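Local coordinates for methylglyoxal reductase (NADPH-dependent) (Candida albicans SC5314, PDB 6KWS), which probably reduces methylglyoxal to its hydroxy product, using NADPH as the hydride donor, at residues A[27-33]-A[50-56]; A[126-130]-A[259-263]; A[217-222]-A[273-277]. The protein carries 1 engineered substitution. All coordinates share one frame; numbering follows the deposited sequence.

Contact 1: residues A[27-33]-A[50-56]; sequences QVIGTVR and NLSYEIV
The backbone N of V28 donates a nearly straight hydrogen bond to N50 O (2.8 Å, 175° at the hydrogen), the first of six that zip strands 27-32 and 51-55 together in parallel. With helix 35-44 between them in sequence, the two strands form a beta-alpha-beta unit of the Rossmann fold, and 51-55 is the outermost strand at this end of the sheet. V28, G30 and V32 each use both N and O toward the partner strand, so the bonds run alternately into and out of 27-32; a typical step is E54 N to G30 O at 2.9 Å. I29 and T31 instead bond backbone-to-backbone with strand 3-7 on their other side.

Side chains pair on both faces. On one, I29 CG2 lies beside E54 CG at 4.0 Å, the two chains pointing the same way, while the E54 carboxylate goes on to H72. T31, on the same face, sets its CB against V56 CG2 just past the end of strand 51-55. The opposite face is packed by helices 12-23 and 35-44, and there V28 CB touches L51 CD1. Just beyond the strand, R33 belongs to the NADPH site. Y53 CG sits between its backbone N and carbonyl carbon (chi1 72°), a turn that carries the side chain across that of V32 at about a right angle, with the hydroxyl bonded to D39; V32 CG2 approaches ring atom Y53 CD1 obliquely, at 3.5 Å.

Contact 2: residues A[126-130]-A[259-263]; sequences SYAAI and QRILL
The side chains of I130 and R260 run alongside each other with their ends pointing opposite ways, joining loop 126-130 to the strand segment 259-263. The arginine leaves its strand toward the loop and bends at chi3 (92°), which turns the guanidinium alongside the isoleucine. I130 CG1 comes within 3.6 Å of R260 NH2, approaching the group obliquely, and I130 CD1 stands over one face, nearer the border of the group than its middle. The edge of the guanidinium is used differently: A129 O sits there near the plane and receives a weak hydrogen bond from R260 NH2 (3.3 Å, 145° at the hydrogen). That bond is a minor part of the arginine's anchoring, because R260 NE makes a salt bridge with E172, NH1 reaches the carbonyl oxygens of E145 and D147, and W148 adds a cation-pi contact. A buried charge is thus met by a carboxylate and several carbonyls.

Further along the strand, L262 turns its branched end to the loop. Its CG meets I130 CD1 at 3.6 Å, the two side chains crossing at a slant, and its CD2 reaches Y127 CD1 at 4.1 Å, again obliquely to the ring. With CG of Y127 anti to the backbone N (chi1 -180°), the ring extends beside L262 and its hydroxyl bonds E136. An ST turn, A128 N to S126 OG at 2.8 Å, shapes the start of the loop. S126 also touches K168, an NADPH-binding residue, which places the loop after strand 120-124 beside the cofactor site of this Rossmann-type reductase.

Contact 3: residues A[217-222]-A[273-277]; sequences IINSIL and LVDII
Helices 216-222 and 270-280, which pack together with strand 196-198 and helix 323-337 at the end of the sheet away from strand 51-55, meet here through aliphatic side chains alone. The axes of segments 217-222 and 273-277 pass 10.5 Å apart at a crossing angle of -62°, so the meeting is steep and involves little more than one turn or two of each helix. Its middle is formed by I221, which points toward the other helix. I221 CG2 reaches I277 CD1 at 3.9 Å and V274 CG2 at 4.1 Å, touching two residues three apart on the same side of that helix; against V274 the side chain runs at about a right angle, against I277 at a slant. With CG1 of I221 anti to the carbonyl carbon (chi1 -60°), CG2 reaches both partners while the longer branch also touches V274 through CD1.

At one end L273 is aimed at the facing helix, and its CD1 methyl lies 4.0 Å from both I217 CG2 and I218 CG1, bridging neighbouring residues of one turn. At the other end I277 CD1 also meets L222 CD2, at 4.1 Å, the leucine's end bending nearer than its CB would suggest.

Other elements extend the apolar cluster. Helix 323-337 supplies V331 against I218 and V327 against L273, while F196 and F198 touch I217 and I218, and I230 and I288 pack on V274 and I277. No hydrogen bond or salt bridge links the two segments: their direct contact rests on buried aliphatic groups and van der Waals fit, so it has little directional preference of its own.

Contacts 1 and 2 both reach the same mixed sheet but lie on opposite sides of the chain's centre, with their own centres 26 Å apart. Strand 51-55 is its edge, followed inward by 27-32, 3-7, 75-80, 120-124, 188-194 and then 260-269, the strand of contact 2. Contact 1 closes early in the sequence, before either of the others opens. Contacts 2 and 3 interlock along the chain, and strand 260-269 runs straight on into helix 270-280 of contact 3, although the nearest atoms of contacts 2 and 3 are about 12 Å apart. Contact 3 lies 34 Å from contact 1 between centres, so the three together run from the outer edge strand of the Rossmann sheet to the helices at its far end.

Contact 1: residues A[27-33]-A[50-56]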
ATOM      1  N   GLN A  27      -3.316   0.882  21.729  1.00 48.42           N
ATOM      2  CA  GLN A  27      -4.566   0.141  21.692  1.00 54.94           C
ATOM      3  C   GLN A  27      -5.119   0.259  20.278  1.00 49.66           C
ATOM      4  O   GLN A  27      -5.334   1.369  19.775  1.00 47.43           O
ATOM      5  CB  GLN A  27      -5.552   0.645  22.749  1.00 55.26           C
ATOM      6  CG  GLN A  27      -5.249   0.075  24.140  1.00 67.82           C
ATOM      7  CD  GLN A  27      -6.475  -0.011  25.031  1.00 84.13           C
ATOM      8  OE1 GLN A  27      -6.751   0.899  25.828  1.00 85.86           O
ATOM      9  NE2 GLN A  27      -7.225  -1.112  24.900  1.00 77.62           N
ATOM     10  N   VAL A  28      -5.300  -0.880  19.622  1.00 45.46           N
ATOM     11  CA  VAL A  28      -5.679  -0.920  18.218  1.00 45.17           C
ATOM     12  C   VAL A  28      -7.124  -1.373  18.104  1.00 39.03           C
ATOM     13  O   VAL A  28      -7.529  -2.367  18.717  1.00 42.29           O
ATOM     14  CB  VAL A  28      -4.748  -1.837  17.415  1.00 43.67           C
ATOM     15  CG1 VAL A  28      -5.056  -1.728  15.927  1.00 37.23           C
ATOM     16  CG2 VAL A  28      -3.315  -1.452  17.703  1.00 43.72           C
ATOM     17  N   ILE A  29      -7.897  -0.633  17.327  1.00 36.48           N
ATOM     18  CA  ILE A  29      -9.231  -1.035  16.928  1.00 43.75           C
ATOM     19  C   ILE A  29      -9.200  -1.182  15.419  1.00 40.70           C
ATOM     20  O   ILE A  29      -9.108  -0.186  14.688  1.00 41.72           O
ATOM     21  CB  ILE A  29     -10.300  -0.025  17.354  1.00 45.00           C
ATOM     22  CG1 ILE A  29     -10.231   0.224  18.857  1.00 46.93           C
ATOM     23  CG2 ILE A  29     -11.682  -0.511  16.918  1.00 43.50           C
ATOM     24  CD1 ILE A  29     -10.967   1.476  19.264  1.00 50.93           C
ATOM     25  N   GLY A  30      -9.263  -2.403  14.945  1.00 35.30           N
ATOM     26  CA  GLY A  30      -9.280  -2.628  13.524  1.00 36.04           C
ATOM     27  C   GLY A  30     -10.704  -2.706  13.035  1.00 38.13           C
ATOM     28  O   GLY A  30     -11.596  -3.140  13.746  1.00 43.00           O
ATOM     29  N   THR A  31     -10.923  -2.259  11.810  1.00 35.39           N
ATOM     30  CA  THR A  31     -12.210  -2.499  11.194  1.00 37.40           C
ATOM     31  C   THR A  31     -12.033  -3.604  10.171  1.00 40.82           C
ATOM     32  O   THR A  31     -11.003  -3.682   9.486  1.00 38.28           O
ATOM     33  CB  THR A  31     -12.795  -1.244  10.531  1.00 44.71           C
ATOM     34  OG1 THR A  31     -12.139  -0.992   9.280  1.00 45.90           O
ATOM     35  CG2 THR A  31     -12.682  -0.025  11.453  1.00 35.31           C
ATOM     36  N   VAL A  32     -13.032  -4.474  10.103  1.00 39.55           N
ATOM     37  CA  VAL A  32     -13.020  -5.634   9.232  1.00 41.95           C
ATOM     38  C   VAL A  32     -14.414  -5.754   8.661  1.00 39.72           C
ATOM     39  O   VAL A  32     -15.358  -5.141   9.159  1.00 43.68           O
ATOM     40  CB  VAL A  32     -12.624  -6.923   9.977  1.00 43.13           C
ATOM     41  CG1 VAL A  32     -11.167  -6.867  10.371  1.00 40.12           C
ATOM     42  CG2 VAL A  32     -13.510  -7.115  11.201  1.00 35.25           C
ATOM     43  N   ARG A  33     -14.542  -6.567   7.613  1.00 42.50           N
ATOM     44  CA  ARG A  33     -15.801  -6.642   6.877  1.00 49.08           C
ATOM     45  C   ARG A  33     -16.765  -7.688   7.415  1.00 49.23           C
ATOM     46  O   ARG A  33     -17.937  -7.657   7.019  1.00 48.26           O
ATOM     47  CB  ARG A  33     -15.579  -6.933   5.369  1.00 53.16           C
ATOM     48  CG  ARG A  33     -14.849  -5.842   4.487  1.00 60.22           C
ATOM     49  CD  ARG A  33     -13.472  -5.401   5.042  1.00 74.86           C
ATOM     50  NE  ARG A  33     -12.714  -6.598   5.420  1.00 74.77           N
ATOM     51  CZ  ARG A  33     -11.581  -6.685   6.110  1.00 75.17           C
ATOM     52  NH1 ARG A  33     -10.939  -5.628   6.555  1.00 57.66           N
ATOM     53  NH2 ARG A  33     -11.112  -7.890   6.346  1.00 65.90           N
ATOM     54  N   ASN A  50      -4.581  -5.537  23.886  1.00 52.05           N
ATOM     55  CA  ASN A  50      -4.510  -4.283  23.150  1.00 49.39           C
ATOM     56  C   ASN A  50      -5.225  -4.311  21.802  1.00 49.66           C
ATOM     57  O   ASN A  50      -5.095  -3.339  21.046  1.00 45.17           O
ATOM     58  CB  ASN A  50      -3.048  -3.916  22.912  1.00 55.35           C
ATOM     59  CG  ASN A  50      -2.381  -3.350  24.139  1.00 71.20           C
ATOM     60  OD1 ASN A  50      -3.047  -2.993  25.126  1.00 68.05           O
ATOM     61  ND2 ASN A  50      -1.044  -3.259  24.091  1.00 73.67           N
ATOM     62  N   LEU A  51      -5.951  -5.379  21.464  1.00 40.49           N
ATOM     63  CA  LEU A  51      -6.446  -5.555  20.108  1.00 36.09           C
ATOM     64  C   LEU A  51      -7.924  -5.872  20.130  1.00 34.83           C
ATOM     65  O   LEU A  51      -8.362  -6.729  20.897  1.00 46.04           O
ATOM     66  CB  LEU A  51      -5.695  -6.676  19.382  1.00 38.12           C
ATOM     67  CG  LEU A  51      -6.123  -6.917  17.926  1.00 35.84           C
ATOM     68  CD1 LEU A  51      -5.872  -5.721  16.999  1.00 34.91           C
ATOM     69  CD2 LEU A  51      -5.435  -8.140  17.390  1.00 40.75           C
ATOM     70  N   SER A  52      -8.680  -5.212  19.266  1.00 35.67           N
ATOM     71  CA  SER A  52     -10.108  -5.467  19.142  1.00 38.29           C
ATOM     72  C   SER A  52     -10.550  -4.945  17.785  1.00 41.86           C
ATOM     73  O   SER A  52      -9.815  -4.212  17.113  1.00 38.54           O
ATOM     74  CB  SER A  52     -10.899  -4.799  20.261  1.00 34.38           C
ATOM     75  OG  SER A  52     -10.697  -3.393  20.223  1.00 40.72           O
ATOM     76  N   TYR A  53     -11.772  -5.308  17.399  1.00 40.83           N
ATOM     77  CA  TYR A  53     -12.249  -4.971  16.066  1.00 40.73           C
ATOM     78  C   TYR A  53     -13.713  -4.543  16.076  1.00 41.38           C
ATOM     79  O   TYR A  53     -14.489  -4.912  16.962  1.00 43.89           O
ATOM     80  CB  TYR A  53     -12.059  -6.153  15.104  1.00 38.20           C
ATOM     81  CG  TYR A  53     -13.001  -7.324  15.323  1.00 38.47           C
ATOM     82  CD1 TYR A  53     -14.212  -7.405  14.639  1.00 38.48           C
ATOM     83  CD2 TYR A  53     -12.674  -8.353  16.195  1.00 37.78           C
ATOM     84  CE1 TYR A  53     -15.076  -8.473  14.819  1.00 36.67           C
ATOM     85  CE2 TYR A  53     -13.534  -9.435  16.382  1.00 41.76           C
ATOM     86  CZ  TYR A  53     -14.739  -9.488  15.687  1.00 43.91           C
ATOM     87  OH  TYR A  53     -15.612 -10.559  15.852  1.00 44.30           O
ATOM     88  N   GLU A  54     -14.078  -3.765  15.060  1.00 43.45           N
ATOM     89  CA  GLU A  54     -15.460  -3.424  14.765  1.00 43.01           C
ATOM     90  C   GLU A  54     -15.735  -3.746  13.304  1.00 40.43           C
ATOM     91  O   GLU A  54     -14.824  -3.763  12.474  1.00 45.20           O
ATOM     92  CB  GLU A  54     -15.751  -1.946  15.058  1.00 47.70           C
ATOM     93  CG  GLU A  54     -15.495  -1.542  16.500  1.00 55.63           C
ATOM     94  CD  GLU A  54     -16.606  -2.040  17.461  1.00 68.64           C
ATOM     95  OE1 GLU A  54     -16.615  -1.610  18.632  1.00 74.30           O
ATOM     96  OE2 GLU A  54     -17.464  -2.857  17.048  1.00 67.37           O
ATOM     97  N   ILE A  55     -16.995  -4.005  12.980  1.00 44.10           N
ATOM     98  CA  ILE A  55     -17.368  -4.437  11.636  1.00 45.28           C
ATOM     99  C   ILE A  55     -17.868  -3.258  10.817  1.00 47.03           C
ATOM    100  O   ILE A  55     -18.787  -2.544  11.238  1.00 45.05           O
ATOM    101  CB  ILE A  55     -18.425  -5.545  11.674  1.00 42.78           C
ATOM    102  CG1 ILE A  55     -17.831  -6.763  12.367  1.00 34.68           C
ATOM    103  CG2 ILE A  55     -18.863  -5.868  10.261  1.00 43.18           C
ATOM    104  CD1 ILE A  55     -18.695  -7.936  12.319  1.00 36.84           C
ATOM    105  N   VAL A  56     -17.275  -3.071   9.634  1.00 44.70           N
ATOM    106  CA  VAL A  56     -17.714  -2.102   8.638  1.00 40.88           C
ATOM    107  C   VAL A  56     -17.755  -2.807   7.289  1.00 48.30           C
ATOM    108  O   VAL A  56     -16.712  -2.983   6.643  1.00 46.93           O
ATOM    109  CB  VAL A  56     -16.781  -0.878   8.584  1.00 46.23           C
ATOM    110  CG1 VAL A  56     -17.196   0.063   7.456  1.00 45.38           C
ATOM    111  CG2 VAL A  56     -16.746  -0.160   9.923  1.00 40.12           C
TER

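Contact 2: residues A[126-130]-A[259-263]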
ATOM      1  N   SER A 126      -0.788   6.017  -3.361  1.00 30.77           N
ATOM      2  CA  SER A 126      -0.006   5.200  -4.269  1.00 30.79           C
ATOM      3  C   SER A 126       0.921   6.099  -5.063  1.00 36.36           C
ATOM      4  O   SER A 126       0.581   7.246  -5.369  1.00 33.70           O
ATOM      5  CB  SER A 126      -0.894   4.394  -5.230  1.00 29.77           C
ATOM      6  OG  SER A 126      -0.140   3.935  -6.347  1.00 35.69           O
ATOM      7  N   TYR A 127       2.100   5.558  -5.392  1.00 35.55           N
ATOM      8  CA  TYR A 127       2.963   6.202  -6.370  1.00 32.69           C
ATOM      9  C   TYR A 127       2.184   6.545  -7.638  1.00 34.80           C
ATOM     10  O   TYR A 127       2.509   7.517  -8.331  1.00 36.31           O
ATOM     11  CB  TYR A 127       4.147   5.273  -6.682  1.00 37.92           C
ATOM     12  CG  TYR A 127       5.145   5.815  -7.685  1.00 38.60           C
ATOM     13  CD1 TYR A 127       5.809   7.024  -7.454  1.00 39.36           C
ATOM     14  CD2 TYR A 127       5.423   5.127  -8.860  1.00 38.32           C
ATOM     15  CE1 TYR A 127       6.718   7.528  -8.366  1.00 38.07           C
ATOM     16  CE2 TYR A 127       6.341   5.619  -9.783  1.00 39.72           C
ATOM     17  CZ  TYR A 127       6.984   6.814  -9.529  1.00 44.51           C
ATOM     18  OH  TYR A 127       7.892   7.310 -10.439  1.00 47.41           O
ATOM     19  N   ALA A 128       1.154   5.762  -7.955  1.00 29.65           N
ATOM     20  CA  ALA A 128       0.346   6.046  -9.127  1.00 35.00           C
ATOM     21  C   ALA A 128      -0.319   7.413  -9.061  1.00 37.80           C
ATOM     22  O   ALA A 128      -0.691   7.951 -10.105  1.00 37.85           O
ATOM     23  CB  ALA A 128      -0.721   4.967  -9.307  1.00 35.92           C
ATOM     24  N   ALA A 129      -0.519   7.977  -7.870  1.00 36.41           N
ATOM     25  CA  ALA A 129      -1.047   9.332  -7.800  1.00 32.10           C
ATOM     26  C   ALA A 129       0.042  10.378  -7.973  1.00 35.76           C
ATOM     27  O   ALA A 129      -0.267  11.565  -8.135  1.00 38.30           O
ATOM     28  CB  ALA A 129      -1.780   9.562  -6.476  1.00 31.74           C
ATOM     29  N   ILE A 130       1.305   9.967  -7.961  1.00 36.18           N
ATOM     30  CA  ILE A 130       2.414  10.891  -8.111  1.00 34.65           C
ATOM     31  C   ILE A 130       2.894  10.988  -9.559  1.00 38.59           C
ATOM     32  O   ILE A 130       3.213  12.078 -10.034  1.00 40.16           O
ATOM     33  CB  ILE A 130       3.564  10.487  -7.172  1.00 30.63           C
ATOM     34  CG1 ILE A 130       3.119  10.590  -5.710  1.00 34.79           C
ATOM     35  CG2 ILE A 130       4.734  11.383  -7.428  1.00 33.73           C
ATOM     36  CD1 ILE A 130       4.264  10.517  -4.695  1.00 32.47           C
ATOM     37  N   GLN A 259       1.771  16.140   4.811  1.00 45.32           N
ATOM     38  CA  GLN A 259       2.789  15.670   3.889  1.00 48.71           C
ATOM     39  C   GLN A 259       2.250  14.520   3.047  1.00 46.19           C
ATOM     40  O   GLN A 259       1.405  13.739   3.500  1.00 42.29           O
ATOM     41  CB  GLN A 259       4.055  15.212   4.626  1.00 49.60           C
ATOM     42  CG  GLN A 259       4.777  16.317   5.384  1.00 52.93           C
ATOM     43  CD  GLN A 259       5.013  17.560   4.543  1.00 51.83           C
ATOM     44  OE1 GLN A 259       5.467  17.489   3.408  1.00 52.99           O
ATOM     45  NE2 GLN A 259       4.660  18.709   5.096  1.00 55.90           N
ATOM     46  N   ARG A 260       2.737  14.448   1.803  1.00 43.85           N
ATOM     47  CA  ARG A 260       2.644  13.253   0.970  1.00 39.44           C
ATOM     48  C   ARG A 260       3.988  12.546   1.028  1.00 40.55           C
ATOM     49  O   ARG A 260       5.001  13.112   0.609  1.00 47.54           O
ATOM     50  CB  ARG A 260       2.338  13.589  -0.479  1.00 38.11           C
ATOM     51  CG  ARG A 260       1.058  14.303  -0.734  1.00 37.35           C
ATOM     52  CD  ARG A 260       1.090  14.692  -2.191  1.00 33.55           C
ATOM     53  NE  ARG A 260       0.472  13.695  -3.057  1.00 37.28           N
ATOM     54  CZ  ARG A 260       0.814  13.509  -4.329  1.00 41.99           C
ATOM     55  NH1 ARG A 260       1.789  14.241  -4.870  1.00 35.22           N
ATOM     56  NH2 ARG A 260       0.185  12.588  -5.059  1.00 39.75           N
ATOM     57  N   ILE A 261       4.009  11.322   1.535  1.00 33.84           N
ATOM     58  CA  ILE A 261       5.262  10.625   1.753  1.00 36.61           C
ATOM     59  C   ILE A 261       5.404   9.558   0.677  1.00 38.08           C
ATOM     60  O   ILE A 261       4.593   8.625   0.590  1.00 37.46           O
ATOM     61  CB  ILE A 261       5.347  10.047   3.172  1.00 34.08           C
ATOM     62  CG1 ILE A 261       5.424  11.185   4.184  1.00 36.24           C
ATOM     63  CG2 ILE A 261       6.614   9.310   3.353  1.00 38.49           C
ATOM     64  CD1 ILE A 261       4.436  11.078   5.296  1.00 43.82           C
ATOM     65  N   LEU A 262       6.423   9.708  -0.155  1.00 37.21           N
ATOM     66  CA  LEU A 262       6.704   8.731  -1.198  1.00 41.32           C
ATOM     67  C   LEU A 262       7.453   7.541  -0.590  1.00 41.86           C
ATOM     68  O   LEU A 262       8.465   7.716   0.106  1.00 46.45           O
ATOM     69  CB  LEU A 262       7.504   9.401  -2.311  1.00 39.03           C
ATOM     70  CG  LEU A 262       7.347   8.974  -3.764  1.00 42.27           C
ATOM     71  CD1 LEU A 262       8.118   9.940  -4.697  1.00 39.96           C
ATOM     72  CD2 LEU A 262       7.846   7.554  -3.922  1.00 45.13           C
ATOM     73  N   LEU A 263       6.956   6.330  -0.829  1.00 33.45           N
ATOM     74  CA  LEU A 263       7.610   5.130  -0.326  1.00 32.72           C
ATOM     75  C   LEU A 263       8.121   4.336  -1.508  1.00 35.68           C
ATOM     76  O   LEU A 263       7.351   3.674  -2.217  1.00 31.61           O
ATOM     77  CB  LEU A 263       6.696   4.300   0.564  1.00 31.67           C
ATOM     78  CG  LEU A 263       7.275   4.696   1.919  1.00 39.83           C
ATOM     79  CD1 LEU A 263       6.591   5.957   2.443  1.00 40.52           C
ATOM     80  CD2 LEU A 263       7.342   3.585   2.935  1.00 37.64           C
TER

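Contact 3: residues A[217-222]-A[273-277]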
ATOM      1  N   ILE A 217       3.642 -10.404  -8.802  1.00 50.29           N
ATOM      2  CA  ILE A 217       4.746 -10.230  -9.746  1.00 50.71           C
ATOM      3  C   ILE A 217       5.852 -11.240  -9.454  1.00 51.05           C
ATOM      4  O   ILE A 217       6.324 -11.957 -10.346  1.00 52.66           O
ATOM      5  CB  ILE A 217       5.259  -8.781  -9.686  1.00 49.99           C
ATOM      6  CG1 ILE A 217       4.075  -7.842  -9.886  1.00 47.97           C
ATOM      7  CG2 ILE A 217       6.343  -8.540 -10.713  1.00 43.07           C
ATOM      8  CD1 ILE A 217       4.434  -6.405  -9.912  1.00 46.32           C
ATOM      9  N   ILE A 218       6.256 -11.327  -8.187  1.00 48.71           N
ATOM     10  CA  ILE A 218       7.269 -12.293  -7.769  1.00 47.65           C
ATOM     11  C   ILE A 218       6.739 -13.716  -7.905  1.00 53.84           C
ATOM     12  O   ILE A 218       7.409 -14.606  -8.445  1.00 47.21           O
ATOM     13  CB  ILE A 218       7.709 -11.983  -6.329  1.00 41.81           C
ATOM     14  CG1 ILE A 218       8.430 -10.629  -6.311  1.00 42.72           C
ATOM     15  CG2 ILE A 218       8.584 -13.092  -5.785  1.00 37.80           C
ATOM     16  CD1 ILE A 218       8.649 -10.039  -4.952  1.00 33.91           C
ATOM     17  N   ASN A 219       5.520 -13.946  -7.412  1.00 55.80           N
ATOM     18  CA  ASN A 219       4.900 -15.263  -7.499  1.00 52.44           C
ATOM     19  C   ASN A 219       4.815 -15.751  -8.941  1.00 53.74           C
ATOM     20  O   ASN A 219       5.037 -16.936  -9.215  1.00 52.74           O
ATOM     21  CB  ASN A 219       3.505 -15.217  -6.876  1.00 58.16           C
ATOM     22  CG  ASN A 219       3.044 -16.566  -6.393  1.00 58.48           C
ATOM     23  OD1 ASN A 219       3.860 -17.417  -6.064  1.00 59.33           O
ATOM     24  ND2 ASN A 219       1.737 -16.781  -6.368  1.00 64.09           N
ATOM     25  N   SER A 220       4.486 -14.854  -9.877  1.00 53.01           N
ATOM     26  CA  SER A 220       4.307 -15.281 -11.256  1.00 50.04           C
ATOM     27  C   SER A 220       5.618 -15.776 -11.861  1.00 52.31           C
ATOM     28  O   SER A 220       5.603 -16.653 -12.735  1.00 51.89           O
ATOM     29  CB  SER A 220       3.715 -14.142 -12.078  1.00 51.59           C
ATOM     30  OG  SER A 220       4.718 -13.200 -12.409  1.00 60.21           O
ATOM     31  N   ILE A 221       6.759 -15.251 -11.393  1.00 51.01           N
ATOM     32  CA  ILE A 221       8.057 -15.814 -11.775  1.00 46.86           C
ATOM     33  C   ILE A 221       8.147 -17.287 -11.383  1.00 50.21           C
ATOM     34  O   ILE A 221       8.638 -18.121 -12.154  1.00 52.49           O
ATOM     35  CB  ILE A 221       9.211 -15.021 -11.139  1.00 45.48           C
ATOM     36  CG1 ILE A 221       9.209 -13.549 -11.564  1.00 47.57           C
ATOM     37  CG2 ILE A 221      10.525 -15.690 -11.448  1.00 42.14           C
ATOM     38  CD1 ILE A 221       9.213 -13.341 -13.031  1.00 50.53           C
ATOM     39  N   LEU A 222       7.693 -17.633 -10.173  1.00 48.95           N
ATOM     40  CA  LEU A 222       7.861 -19.003  -9.691  1.00 48.82           C
ATOM     41  C   LEU A 222       7.054 -20.021 -10.483  1.00 49.36           C
ATOM     42  O   LEU A 222       7.312 -21.219 -10.351  1.00 45.46           O
ATOM     43  CB  LEU A 222       7.480 -19.112  -8.212  1.00 45.25           C
ATOM     44  CG  LEU A 222       8.335 -18.273  -7.269  1.00 42.56           C
ATOM     45  CD1 LEU A 222       7.893 -18.410  -5.837  1.00 39.33           C
ATOM     46  CD2 LEU A 222       9.773 -18.672  -7.416  1.00 47.03           C
ATOM     47  N   LEU A 273      14.230  -9.811 -10.618  1.00 39.50           N
ATOM     48  CA  LEU A 273      13.675 -10.804  -9.707  1.00 36.31           C
ATOM     49  C   LEU A 273      14.171 -12.198 -10.047  1.00 37.50           C
ATOM     50  O   LEU A 273      14.577 -12.953  -9.157  1.00 37.23           O
ATOM     51  CB  LEU A 273      12.155 -10.743  -9.763  1.00 39.21           C
ATOM     52  CG  LEU A 273      11.590  -9.336  -9.644  1.00 34.93           C
ATOM     53  CD1 LEU A 273      10.073  -9.398  -9.691  1.00 36.96           C
ATOM     54  CD2 LEU A 273      12.092  -8.672  -8.359  1.00 29.27           C
ATOM     55  N   VAL A 274      14.126 -12.556 -11.337  1.00 37.96           N
ATOM     56  CA  VAL A 274      14.685 -13.821 -11.819  1.00 39.30           C
ATOM     57  C   VAL A 274      16.105 -14.018 -11.298  1.00 40.94           C
ATOM     58  O   VAL A 274      16.414 -15.033 -10.661  1.00 43.14           O
ATOM     59  CB  VAL A 274      14.647 -13.879 -13.352  1.00 40.96           C
ATOM     60  CG1 VAL A 274      15.315 -15.147 -13.834  1.00 43.49           C
ATOM     61  CG2 VAL A 274      13.206 -13.807 -13.834  1.00 43.64           C
ATOM     62  N   ASP A 275      16.979 -13.031 -11.537  1.00 38.50           N
ATOM     63  CA  ASP A 275      18.376 -13.125 -11.103  1.00 39.27           C
ATOM     64  C   ASP A 275      18.495 -13.395  -9.604  1.00 41.99           C
ATOM     65  O   ASP A 275      19.280 -14.257  -9.184  1.00 42.15           O
ATOM     66  CB  ASP A 275      19.138 -11.846 -11.461  1.00 40.82           C
ATOM     67  CG  ASP A 275      19.436 -11.724 -12.961  1.00 53.92           C
ATOM     68  OD1 ASP A 275      19.263 -12.730 -13.700  1.00 56.09           O
ATOM     69  OD2 ASP A 275      19.851 -10.613 -13.396  1.00 57.39           O
ATOM     70  N   ILE A 276      17.745 -12.652  -8.777  1.00 38.96           N
ATOM     71  CA  ILE A 276      17.807 -12.864  -7.332  1.00 35.18           C
ATOM     72  C   ILE A 276      17.398 -14.287  -6.984  1.00 41.96           C
ATOM     73  O   ILE A 276      18.045 -14.953  -6.164  1.00 39.90           O
ATOM     74  CB  ILE A 276      16.934 -11.848  -6.582  1.00 33.04           C
ATOM     75  CG1 ILE A 276      17.509 -10.432  -6.707  1.00 38.06           C
ATOM     76  CG2 ILE A 276      16.818 -12.247  -5.129  1.00 31.35           C
ATOM     77  CD1 ILE A 276      16.751  -9.379  -5.894  1.00 32.05           C
ATOM     78  N   ILE A 277      16.322 -14.775  -7.605  1.00 39.90           N
ATOM     79  CA  ILE A 277      15.804 -16.095  -7.268  1.00 40.68           C
ATOM     80  C   ILE A 277      16.787 -17.172  -7.714  1.00 45.84           C
ATOM     81  O   ILE A 277      17.138 -18.074  -6.938  1.00 42.13           O
ATOM     82  CB  ILE A 277      14.401 -16.287  -7.879  1.00 45.66           C
ATOM     83  CG1 ILE A 277      13.430 -15.258  -7.277  1.00 39.68           C
ATOM     84  CG2 ILE A 277      13.876 -17.724  -7.670  1.00 36.98           C
ATOM     85  CD1 ILE A 277      12.026 -15.293  -7.881  1.00 36.67           C
TER